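Local coordinates for cutm, flavoprotein of carbon monoxide dehydrogenase (Hydrogenophaga pseudoflava, PDB 1FFV) that binds FAD and probably passes on, as the flavoprotein subunit of carbon monoxide dehydrogenase, the electrons released when carbon monoxide is oxidised, at residues H9-K12 with E16-A19; D53-P58 with G73-E78; G62-G67 with M167-V172. One frame throughout, in Å; residues are numbered along the deposited sequence.

Contact 1 of 3, residues H9-K12 with E16-A19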
loop_
_atom_site.group_PDB
_atom_site.type_symbol
_atom_site.label_atom_id
_atom_site.label_comp_id
_atom_site.label_asym_id
_atom_site.label_seq_id
_atom_site.Cartn_x
_atom_site.Cartn_y
_atom_site.Cartn_z
ATOM N N HIS C 9 -12.715 10.968 38.177
ATOM C CA HIS C 9 -13.899 10.821 39.021
ATOM C C HIS C 9 -15.027 11.668 38.430
ATOM O O HIS C 9 -14.790 12.797 37.995
ATOM C CB HIS C 9 -13.614 11.311 40.448
ATOM C CG HIS C 9 -12.372 10.733 41.062
ATOM N ND1 HIS C 9 -12.380 9.581 41.822
ATOM C CD2 HIS C 9 -11.088 11.168 41.051
ATOM C CE1 HIS C 9 -11.155 9.334 42.254
ATOM N NE2 HIS C 9 -10.353 10.283 41.801
ATOM N N ALA C 10 -16.247 11.136 38.428
ATOM C CA ALA C 10 -17.396 11.868 37.898
ATOM C C ALA C 10 -18.609 11.795 38.830
ATOM O O ALA C 10 -19.593 11.115 38.545
ATOM C CB ALA C 10 -17.758 11.363 36.501
ATOM N N PRO C 11 -18.544 12.493 39.973
ATOM C CA PRO C 11 -19.643 12.508 40.946
ATOM C C PRO C 11 -20.924 13.118 40.359
ATOM O O PRO C 11 -20.868 13.915 39.429
ATOM C CB PRO C 11 -19.066 13.348 42.086
ATOM C CG PRO C 11 -18.132 14.281 41.380
ATOM C CD PRO C 11 -17.436 13.348 40.427
ATOM N N LYS C 12 -22.077 12.718 40.887
ATOM C CA LYS C 12 -23.351 13.220 40.379
ATOM C C LYS C 12 -24.019 14.262 41.271
ATOM O O LYS C 12 -25.145 14.699 41.015
ATOM C CB LYS C 12 -24.300 12.055 40.097
ATOM C CG LYS C 12 -23.772 11.111 39.023
ATOM C CD LYS C 12 -24.809 10.071 38.630
ATOM C CE LYS C 12 -24.268 9.131 37.564
ATOM N NZ LYS C 12 -23.869 9.860 36.319
ATOM N N GLU C 16 -20.940 14.932 46.779
ATOM C CA GLU C 16 -19.968 13.901 46.435
ATOM C C GLU C 16 -18.674 14.549 45.978
ATOM O O GLU C 16 -17.586 14.118 46.366
ATOM C CB GLU C 16 -20.511 13.006 45.332
ATOM C CG GLU C 16 -21.658 12.116 45.759
ATOM C CD GLU C 16 -22.256 11.361 44.595
ATOM O OE1 GLU C 16 -21.480 10.725 43.835
ATOM O OE2 GLU C 16 -23.497 11.423 44.427
ATOM N N ALA C 17 -18.803 15.595 45.164
ATOM C CA ALA C 17 -17.644 16.327 44.660
ATOM C C ALA C 17 -16.816 16.871 45.826
ATOM O O ALA C 17 -15.590 16.716 45.858
ATOM C CB ALA C 17 -18.094 17.459 43.753
ATOM N N VAL C 18 -17.507 17.464 46.799
ATOM C CA VAL C 18 -16.873 18.025 47.988
ATOM C C VAL C 18 -16.183 16.929 48.806
ATOM O O VAL C 18 -15.073 17.126 49.303
ATOM C CB VAL C 18 -17.908 18.770 48.866
ATOM C CG1 VAL C 18 -17.301 19.156 50.215
ATOM C CG2 VAL C 18 -18.407 20.014 48.137
ATOM N N ALA C 19 -16.835 15.778 48.930
ATOM C CA ALA C 19 -16.274 14.655 49.672
ATOM C C ALA C 19 -14.952 14.221 49.037
ATOM O O ALA C 19 -13.950 14.055 49.735
ATOM C CB ALA C 19 -17.262 13.485 49.695
#
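Pro11 and Glu16 make most of this contact. The Pro11 ring points at the first turns of the helix, and its CB lies 3.6 Å from Glu16 CB. The same Pro11 CB also comes to 3.8 Å from the backbone nitrogen Ala17 N. One atom further round the ring, Pro11 CG meets the methyl group Ala17 CB at 4.0 Å. One edge of the proline thus lies against the helix backbone, between the two residues. Pro11 and Ala17 are buried.

From Pro11 the Glu16 side chain runs on along the loop toward Lys12. Its CG stands anti to the carbonyl carbon (chi1 -69°) and the chain beyond is extended. This carries the carboxylate from the helix to the backbone of Lys12, where Glu16 OE1 is 3.6 Å from Lys12 N. That is long, and no hydrogen bond is assigned to the pair. Both Glu16 and Lys12 are exposed, so the polar edge faces solvent while the proline side is covered.

The contact folds a short loop back onto the helix that it leads into. Residues 9-12 come off strand 7-9, and Glu16 and Ala17 lie early in helix 14-24. Ser13 OG, between the segments, is hydrogen-bonded to Glu16 N. Further along the helix, Leu20 packs against both Pro11 and His9, and Leu24 also touches the His9 side chain. Backbone hydrogen bonds from His9 to Leu51 and Asp53 set strand 7-9 beside strand 50-53.

Contact 2 of 3, residues D53-P58 with G73-E78; sequences DINRIP and GAMTVE. With FAD (flavin-adenine dinucleotide), chain J.
Met75 meets Ile54 with its CG and SD, and Asn55 with its CE. The bend at chi2 (-57°) brings the sulfur to the isoleucine, and the bend at chi3 (-83°) carries the methyl on to Asn55. Met75 SD lies 4.0 Å from Ile54 CG1, and Met75 CG rests 3.8 Å from the carbonyl oxygen Ile54 O. Ile54 and Met75 are both buried, and they form the enclosed part. The contact lies between two type I beta turns, Ile54 to Ile57 and Gly73 to Thr76. The first is joined to an Asx turn, in which Asn55 N donates to Asp53 OD1 at 2.8 Å. In the second, Gly73 O accepts from both Thr76 N and Thr76 OG1. Both turns reach the adenine of FAD. Ile54 CD1 lies over one face, 3.7 Å from FAD N6A, and Ala74 CB lies near the edge, beyond the amino group. With an alanine at Met75 a gap would probably open between 53-58 and 73-78, and Ile54 CG1 and Asn55 CG would lose their partner. The Asn55 side is less enclosed. There Met75 CE reaches Asn55 CG at 3.4 Å, the side chains crossing at about a right angle. Asn55 is partly exposed and packs on a polar side chain of another protein chain.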
loop_
_atom_site.group_PDB
_atom_site.type_symbol
_atom_site.label_atom_id
_atom_site.label_comp_id
_atom_site.label_asym_id
_atom_site.label_seq_id
_atom_site.Cartn_x
_atom_site.Cartn_y
_atom_site.Cartn_z
ATOM N N ASP C 53 -14.445 15.496 37.716
ATOM C CA ASP C 53 -15.323 16.049 36.697
ATOM C C ASP C 53 -16.676 16.428 37.299
ATOM O O ASP C 53 -17.394 15.581 37.844
ATOM C CB ASP C 53 -15.504 15.019 35.572
ATOM C CG ASP C 53 -16.159 15.598 34.329
ATOM O OD1 ASP C 53 -16.766 16.690 34.383
ATOM O OD2 ASP C 53 -16.065 14.939 33.278
ATOM N N ILE C 54 -17.019 17.707 37.200
ATOM C CA ILE C 54 -18.292 18.185 37.719
ATOM C C ILE C 54 -19.321 18.478 36.613
ATOM O O ILE C 54 -20.298 19.181 36.856
ATOM C CB ILE C 54 -18.101 19.419 38.637
ATOM C CG1 ILE C 54 -17.337 20.525 37.899
ATOM C CG2 ILE C 54 -17.362 19.012 39.909
ATOM C CD1 ILE C 54 -17.162 21.801 38.698
ATOM N N ASN C 55 -19.123 17.900 35.424
ATOM C CA ASN C 55 -20.037 18.086 34.282
ATOM C C ASN C 55 -21.308 17.244 34.332
ATOM O O ASN C 55 -22.200 17.428 33.501
ATOM C CB ASN C 55 -19.348 17.774 32.943
ATOM C CG ASN C 55 -18.479 18.905 32.446
ATOM O OD1 ASN C 55 -17.268 18.897 32.680
ATOM N ND2 ASN C 55 -19.075 19.866 31.746
ATOM N N ARG C 56 -21.382 16.297 35.262
ATOM C CA ARG C 56 -22.554 15.431 35.364
ATOM C C ARG C 56 -23.388 15.697 36.626
ATOM O O ARG C 56 -24.084 14.810 37.131
ATOM C CB ARG C 56 -22.120 13.962 35.288
ATOM C CG ARG C 56 -21.355 13.588 34.009
ATOM C CD ARG C 56 -22.260 13.508 32.783
ATOM N NE ARG C 56 -23.257 12.440 32.911
ATOM N N ILE C 57 -23.327 16.938 37.106
ATOM C CA ILE C 57 -24.058 17.379 38.290
ATOM C C ILE C 57 -25.087 18.414 37.835
ATOM O O ILE C 57 -24.748 19.571 37.609
ATOM C CB ILE C 57 -23.097 18.015 39.314
ATOM C CG1 ILE C 57 -22.013 17.010 39.703
ATOM C CG2 ILE C 57 -23.850 18.460 40.542
ATOM C CD1 ILE C 57 -20.949 17.568 40.631
ATOM N N PRO C 58 -26.366 18.011 37.713
ATOM C CA PRO C 58 -27.450 18.903 37.275
ATOM C C PRO C 58 -27.729 20.124 38.145
ATOM O O PRO C 58 -28.286 21.114 37.668
ATOM C CB PRO C 58 -28.659 17.965 37.199
ATOM C CG PRO C 58 -28.362 16.943 38.231
ATOM C CD PRO C 58 -26.891 16.672 38.034
ATOM N N GLY C 73 -26.156 28.858 37.044
ATOM C CA GLY C 73 -25.396 27.690 37.467
ATOM C C GLY C 73 -23.930 27.833 37.091
ATOM O O GLY C 73 -23.610 28.252 35.977
ATOM N N ALA C 74 -23.037 27.492 38.014
ATOM C CA ALA C 74 -21.599 27.603 37.765
ATOM C C ALA C 74 -21.166 26.907 36.479
ATOM O O ALA C 74 -20.229 27.356 35.813
ATOM C CB ALA C 74 -20.813 27.053 38.945
ATOM N N MET C 75 -21.849 25.817 36.130
ATOM C CA MET C 75 -21.525 25.054 34.932
ATOM C C MET C 75 -22.199 25.533 33.646
ATOM O O MET C 75 -22.170 24.838 32.622
ATOM C CB MET C 75 -21.777 23.564 35.161
ATOM C CG MET C 75 -20.737 22.896 36.050
ATOM S SD MET C 75 -19.057 23.082 35.402
ATOM C CE MET C 75 -19.008 21.781 34.252
ATOM N N THR C 76 -22.816 26.712 33.700
ATOM C CA THR C 76 -23.442 27.273 32.514
ATOM C C THR C 76 -22.322 27.555 31.517
ATOM O O THR C 76 -21.322 28.188 31.838
ATOM C CB THR C 76 -24.175 28.604 32.798
ATOM O OG1 THR C 76 -25.248 28.373 33.717
ATOM C CG2 THR C 76 -24.737 29.196 31.509
ATOM N N VAL C 77 -22.506 27.061 30.307
ATOM C CA VAL C 77 -21.543 27.228 29.235
ATOM C C VAL C 77 -21.662 28.644 28.628
ATOM O O VAL C 77 -22.757 29.220 28.601
ATOM C CB VAL C 77 -21.769 26.073 28.218
ATOM C CG1 VAL C 77 -21.920 26.574 26.802
ATOM C CG2 VAL C 77 -20.669 25.037 28.367
ATOM N N GLU C 78 -20.540 29.209 28.174
ATOM C CA GLU C 78 -20.530 30.563 27.607
ATOM C C GLU C 78 -21.621 30.862 26.565
ATOM O O GLU C 78 -22.253 31.921 26.624
ATOM C CB GLU C 78 -19.151 30.915 27.041
ATOM C CG GLU C 78 -17.991 30.907 28.055
ATOM C CD GLU C 78 -18.068 32.032 29.097
ATOM O OE1 GLU C 78 -17.282 32.000 30.066
ATOM O OE2 GLU C 78 -18.899 32.958 28.950
HETATM P PA FAD J . -11.542 24.621 33.721
HETATM O O1A FAD J . -11.888 23.374 34.424
HETATM O O2A FAD J . -10.717 24.572 32.646
HETATM O O5B FAD J . -10.881 25.424 34.793
HETATM C C5B FAD J . -11.550 25.683 36.010
HETATM C C4B FAD J . -10.505 26.105 37.035
HETATM O O4B FAD J . -11.312 26.588 38.153
HETATM C C3B FAD J . -9.730 24.998 37.698
HETATM O O3B FAD J . -8.703 25.392 38.535
HETATM C C2B FAD J . -10.882 24.248 38.330
HETATM O O2B FAD J . -10.417 23.309 39.238
HETATM C C1B FAD J . -11.647 25.369 38.961
HETATM N N9A FAD J . -13.095 25.314 38.854
HETATM C C8A FAD J . -13.845 25.165 37.715
HETATM N N7A FAD J . -15.154 25.159 37.957
HETATM C C5A FAD J . -15.254 25.303 39.317
HETATM C C6A FAD J . -16.411 25.382 40.198
HETATM N N6A FAD J . -17.651 25.307 39.798
HETATM N N1A FAD J . -16.102 25.531 41.518
HETATM C C2A FAD J . -14.832 25.615 41.976
HETATM N N3A FAD J . -13.719 25.559 41.248
HETATM C C4A FAD J . -13.979 25.409 39.916
HETATM N N1 FAD J . -11.439 33.269 28.673
HETATM C C2 FAD J . -11.775 34.550 28.693
HETATM O O2 FAD J . -12.286 35.038 29.646
HETATM N N3 FAD J . -11.552 35.416 27.596
HETATM C C4 FAD J . -10.969 34.970 26.442
HETATM O O4 FAD J . -10.797 35.742 25.520
HETATM C C4X FAD J . -10.587 33.567 26.402
HETATM N N5 FAD J . -10.012 33.076 25.302
HETATM C C5X FAD J . -9.674 31.759 25.312
HETATM C C6 FAD J . -9.072 31.259 24.156
HETATM C C7 FAD J . -8.696 29.958 24.059
HETATM C C7M FAD J . -8.043 29.449 22.797
HETATM C C8 FAD J . -8.918 29.057 25.159
HETATM C C8M FAD J . -8.506 27.606 25.079
HETATM C C9 FAD J . -9.526 29.539 26.328
HETATM C C9A FAD J . -9.902 30.874 26.404
HETATM N N10 FAD J . -10.519 31.430 27.562
HETATM C C10 FAD J . -10.857 32.734 27.575
HETATM C "C1'" FAD J . -10.808 30.537 28.732
HETATM C "C2'" FAD J . -12.229 29.869 29.034
HETATM O "O2'" FAD J . -12.749 31.154 28.816
HETATM C "C3'" FAD J . -11.513 29.333 30.258
HETATM O "O3'" FAD J . -12.153 28.315 29.455
HETATM C "C4'" FAD J . -12.277 28.628 31.359
HETATM O "O4'" FAD J . -11.415 29.706 31.849
HETATM C "C5'" FAD J . -11.684 27.948 32.598
HETATM O "O5'" FAD J . -13.260 27.618 32.542
HETATM P P FAD J . -13.602 26.135 32.385
HETATM O O1P FAD J . -15.142 26.096 32.511
HETATM O O2P FAD J . -13.142 25.573 31.206
HETATM O O3P FAD J . -12.911 25.405 33.462
#

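Contact 3 of 3, residues G62-G67 with M167-V172; sequences GIREEG and MVEIRV. With FAD (flavin-adenine dinucleotide), chain J.
Arg171 NH2 donates to Glu66 OE1 at 2.6 Å, the shortest polar bond of the contact, in a salt bridge. The bond is fairly straight, with an N-H...O angle of 162°. The oxygen lies in the guanidinium plane, but the donor stands 55° above the carboxylate plane, so the two flat groups do not meet side by side. The other carboxylate, Glu169, steadies the same arginine from within its own strand: Arg171 NE donates to Glu169 OE1 at 3.0 Å. Glu169 OE2 faces the second arginine, and Arg64 NH2 is 3.4 Å from it in a longer salt bridge. Arg64 starts with CG between its backbone N and carbonyl carbon (chi1 58°), and its chain bends again at chi3. Arg64 NH1 also pairs with Glu66 OE2 at 3.4 Å. Charges thus alternate round a ring of two arginines and two glutamates, which probably offsets the like charges across it. Strand 69-73 runs between the two segments, and Val71 touches Arg64, Glu66 and Glu169. At the other end of strand 166-173, Met167 N donates to FAD N1A at 2.7 Å, and FAD N6A donates to Met167 O at 2.9 Å. This is a salt-bridge network spanning three strands of an antiparallel sheet, in which strand 166-173 pairs through the Met167 backbone with the Watson-Crick edge of the FAD adenine.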
loop_
_atom_site.group_PDB
_atom_site.type_symbol
_atom_site.label_atom_id
_atom_site.label_comp_id
_atom_site.label_asym_id
_atom_site.label_seq_id
_atom_site.Cartn_x
_atom_site.Cartn_y
_atom_site.Cartn_z
ATOM N N GLY C 62 -28.403 25.420 34.876
ATOM C CA GLY C 62 -29.640 26.171 34.912
ATOM C C GLY C 62 -29.493 27.653 35.173
ATOM O O GLY C 62 -28.568 28.100 35.848
ATOM N N ILE C 63 -30.413 28.414 34.598
ATOM C CA ILE C 63 -30.460 29.861 34.748
ATOM C C ILE C 63 -31.890 30.186 35.179
ATOM O O ILE C 63 -32.842 29.946 34.431
ATOM C CB ILE C 63 -30.152 30.569 33.408
ATOM C CG1 ILE C 63 -28.704 30.293 32.991
ATOM C CG2 ILE C 63 -30.427 32.068 33.517
ATOM C CD1 ILE C 63 -28.367 30.762 31.584
ATOM N N ARG C 64 -32.045 30.705 36.392
ATOM C CA ARG C 64 -33.375 31.032 36.900
ATOM C C ARG C 64 -33.430 32.373 37.607
ATOM O O ARG C 64 -32.429 33.078 37.700
ATOM C CB ARG C 64 -33.855 29.929 37.844
ATOM C CG ARG C 64 -32.928 29.686 39.024
ATOM C CD ARG C 64 -33.054 28.254 39.526
ATOM N NE ARG C 64 -31.744 27.607 39.597
ATOM C CZ ARG C 64 -31.132 27.278 40.732
ATOM N NH1 ARG C 64 -31.718 27.528 41.896
ATOM N NH2 ARG C 64 -29.921 26.731 40.703
ATOM N N GLU C 65 -34.616 32.715 38.098
ATOM C CA GLU C 65 -34.837 33.962 38.816
ATOM C C GLU C 65 -35.477 33.729 40.177
ATOM O O GLU C 65 -36.446 32.973 40.309
ATOM C CB GLU C 65 -35.721 34.912 38.007
ATOM C CG GLU C 65 -35.084 35.449 36.738
ATOM C CD GLU C 65 -35.937 36.515 36.076
ATOM O OE1 GLU C 65 -36.845 36.149 35.301
ATOM O OE2 GLU C 65 -35.707 37.719 36.343
ATOM N N GLU C 66 -34.889 34.350 41.192
ATOM C CA GLU C 66 -35.388 34.278 42.554
ATOM C C GLU C 66 -35.551 35.734 42.974
ATOM O O GLU C 66 -34.582 36.410 43.328
ATOM C CB GLU C 66 -34.398 33.546 43.456
ATOM C CG GLU C 66 -34.240 32.071 43.104
ATOM C CD GLU C 66 -33.282 31.323 44.027
ATOM O OE1 GLU C 66 -33.015 31.803 45.153
ATOM O OE2 GLU C 66 -32.804 30.240 43.623
ATOM N N GLY C 67 -36.782 36.227 42.870
ATOM C CA GLY C 67 -37.054 37.611 43.208
ATOM C C GLY C 67 -36.424 38.472 42.134
ATOM O O GLY C 67 -36.683 38.269 40.948
ATOM N N MET C 167 -17.835 26.013 43.549
ATOM C CA MET C 167 -18.710 27.151 43.279
ATOM C C MET C 167 -19.953 26.563 42.649
ATOM O O MET C 167 -19.869 25.891 41.629
ATOM C CB MET C 167 -18.091 28.175 42.322
ATOM C CG MET C 167 -18.976 29.427 42.157
ATOM S SD MET C 167 -18.359 30.698 41.033
ATOM C CE MET C 167 -16.961 31.333 41.947
ATOM N N VAL C 168 -21.098 26.794 43.286
ATOM C CA VAL C 168 -22.378 26.269 42.818
ATOM C C VAL C 168 -23.115 27.155 41.810
ATOM O O VAL C 168 -23.558 26.678 40.759
ATOM C CB VAL C 168 -23.303 25.951 44.026
ATOM C CG1 VAL C 168 -24.724 25.638 43.564
ATOM C CG2 VAL C 168 -22.734 24.778 44.808
ATOM N N GLU C 169 -23.222 28.444 42.113
ATOM C CA GLU C 169 -23.936 29.357 41.232
ATOM C C GLU C 169 -23.472 30.802 41.355
ATOM O O GLU C 169 -22.844 31.194 42.344
ATOM C CB GLU C 169 -25.438 29.274 41.525
ATOM C CG GLU C 169 -25.774 29.476 42.999
ATOM C CD GLU C 169 -27.226 29.175 43.347
ATOM O OE1 GLU C 169 -27.863 30.024 44.010
ATOM O OE2 GLU C 169 -27.721 28.080 42.991
ATOM N N ILE C 170 -23.778 31.585 40.328
ATOM C CA ILE C 170 -23.433 32.993 40.296
ATOM C C ILE C 170 -24.740 33.782 40.376
ATOM O O ILE C 170 -25.609 33.676 39.507
ATOM C CB ILE C 170 -22.631 33.365 39.008
ATOM C CG1 ILE C 170 -21.223 32.747 39.049
ATOM C CG2 ILE C 170 -22.518 34.877 38.871
ATOM C CD1 ILE C 170 -21.153 31.293 38.650
ATOM N N ARG C 171 -24.883 34.542 41.454
ATOM C CA ARG C 171 -26.076 35.343 41.678
ATOM C C ARG C 171 -25.801 36.801 41.377
ATOM O O ARG C 171 -24.862 37.394 41.908
ATOM C CB ARG C 171 -26.524 35.220 43.129
ATOM C CG ARG C 171 -26.671 33.804 43.618
ATOM C CD ARG C 171 -27.302 33.796 44.984
ATOM N NE ARG C 171 -28.313 32.757 45.043
ATOM C CZ ARG C 171 -29.620 32.973 45.118
ATOM N NH1 ARG C 171 -30.110 34.204 45.175
ATOM N NH2 ARG C 171 -30.439 31.943 45.020
ATOM N N VAL C 172 -26.642 37.391 40.545
ATOM C CA VAL C 172 -26.463 38.785 40.188
ATOM C C VAL C 172 -27.792 39.525 40.109
ATOM O O VAL C 172 -28.794 38.981 39.638
ATOM C CB VAL C 172 -25.592 38.951 38.883
ATOM C CG1 VAL C 172 -25.567 37.677 38.072
ATOM C CG2 VAL C 172 -26.066 40.122 38.041
HETATM P PA FAD J . -11.542 24.621 33.721
HETATM O O1A FAD J . -11.888 23.374 34.424
HETATM O O2A FAD J . -10.717 24.572 32.646
HETATM O O5B FAD J . -10.881 25.424 34.793
HETATM C C5B FAD J . -11.550 25.683 36.010
HETATM C C4B FAD J . -10.505 26.105 37.035
HETATM O O4B FAD J . -11.312 26.588 38.153
HETATM C C3B FAD J . -9.730 24.998 37.698
HETATM O O3B FAD J . -8.703 25.392 38.535
HETATM C C2B FAD J . -10.882 24.248 38.330
HETATM O O2B FAD J . -10.417 23.309 39.238
HETATM C C1B FAD J . -11.647 25.369 38.961
HETATM N N9A FAD J . -13.095 25.314 38.854
HETATM C C8A FAD J . -13.845 25.165 37.715
HETATM N N7A FAD J . -15.154 25.159 37.957
HETATM C C5A FAD J . -15.254 25.303 39.317
HETATM C C6A FAD J . -16.411 25.382 40.198
HETATM N N6A FAD J . -17.651 25.307 39.798
HETATM N N1A FAD J . -16.102 25.531 41.518
HETATM C C2A FAD J . -14.832 25.615 41.976
HETATM N N3A FAD J . -13.719 25.559 41.248
HETATM C C4A FAD J . -13.979 25.409 39.916
HETATM N N1 FAD J . -11.439 33.269 28.673
HETATM C C2 FAD J . -11.775 34.550 28.693
HETATM O O2 FAD J . -12.286 35.038 29.646
HETATM N N3 FAD J . -11.552 35.416 27.596
HETATM C C4 FAD J . -10.969 34.970 26.442
HETATM O O4 FAD J . -10.797 35.742 25.520
HETATM C C4X FAD J . -10.587 33.567 26.402
HETATM N N5 FAD J . -10.012 33.076 25.302
HETATM C C5X FAD J . -9.674 31.759 25.312
HETATM C C6 FAD J . -9.072 31.259 24.156
HETATM C C7 FAD J . -8.696 29.958 24.059
HETATM C C7M FAD J . -8.043 29.449 22.797
HETATM C C8 FAD J . -8.918 29.057 25.159
HETATM C C8M FAD J . -8.506 27.606 25.079
HETATM C C9 FAD J . -9.526 29.539 26.328
HETATM C C9A FAD J . -9.902 30.874 26.404
HETATM N N10 FAD J . -10.519 31.430 27.562
HETATM C C10 FAD J . -10.857 32.734 27.575
HETATM C "C1'" FAD J . -10.808 30.537 28.732
HETATM C "C2'" FAD J . -12.229 29.869 29.034
HETATM O "O2'" FAD J . -12.749 31.154 28.816
HETATM C "C3'" FAD J . -11.513 29.333 30.258
HETATM O "O3'" FAD J . -12.153 28.315 29.455
HETATM C "C4'" FAD J . -12.277 28.628 31.359
HETATM O "O4'" FAD J . -11.415 29.706 31.849
HETATM C "C5'" FAD J . -11.684 27.948 32.598
HETATM O "O5'" FAD J . -13.260 27.618 32.542
HETATM P P FAD J . -13.602 26.135 32.385
HETATM O O1P FAD J . -15.142 26.096 32.511
HETATM O O2P FAD J . -13.142 25.573 31.206
HETATM O O3P FAD J . -12.911 25.405 33.462
HETATM O O HOH W 1 -30.405 28.352 43.992
#

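How the contacts relate
All three contacts lie in the FAD-binding part of the chain. From the N terminus, contact 1 closes a short loop between strand 7-9 and helix 14-24, and is complete before the others begin. Contacts 2 and 3 cross: 53-58, 62-67, 73-78 and 167-172 alternate along the chain. Contact 2 closes a loop that contains the hairpin 63-66 and 69-73, while contact 3 reaches over about a hundred residues. Contact 1 meets contact 2 through a probable hydrogen bond, His9 O to Asp53 N. Contact 2 meets contact 3 where Gly73 N approaches Gly62 O and Ala74 N approaches Val168 O. Together they tie the N-terminal strands and helix to the five-stranded sheet, and contacts 2 and 3 both touch FAD.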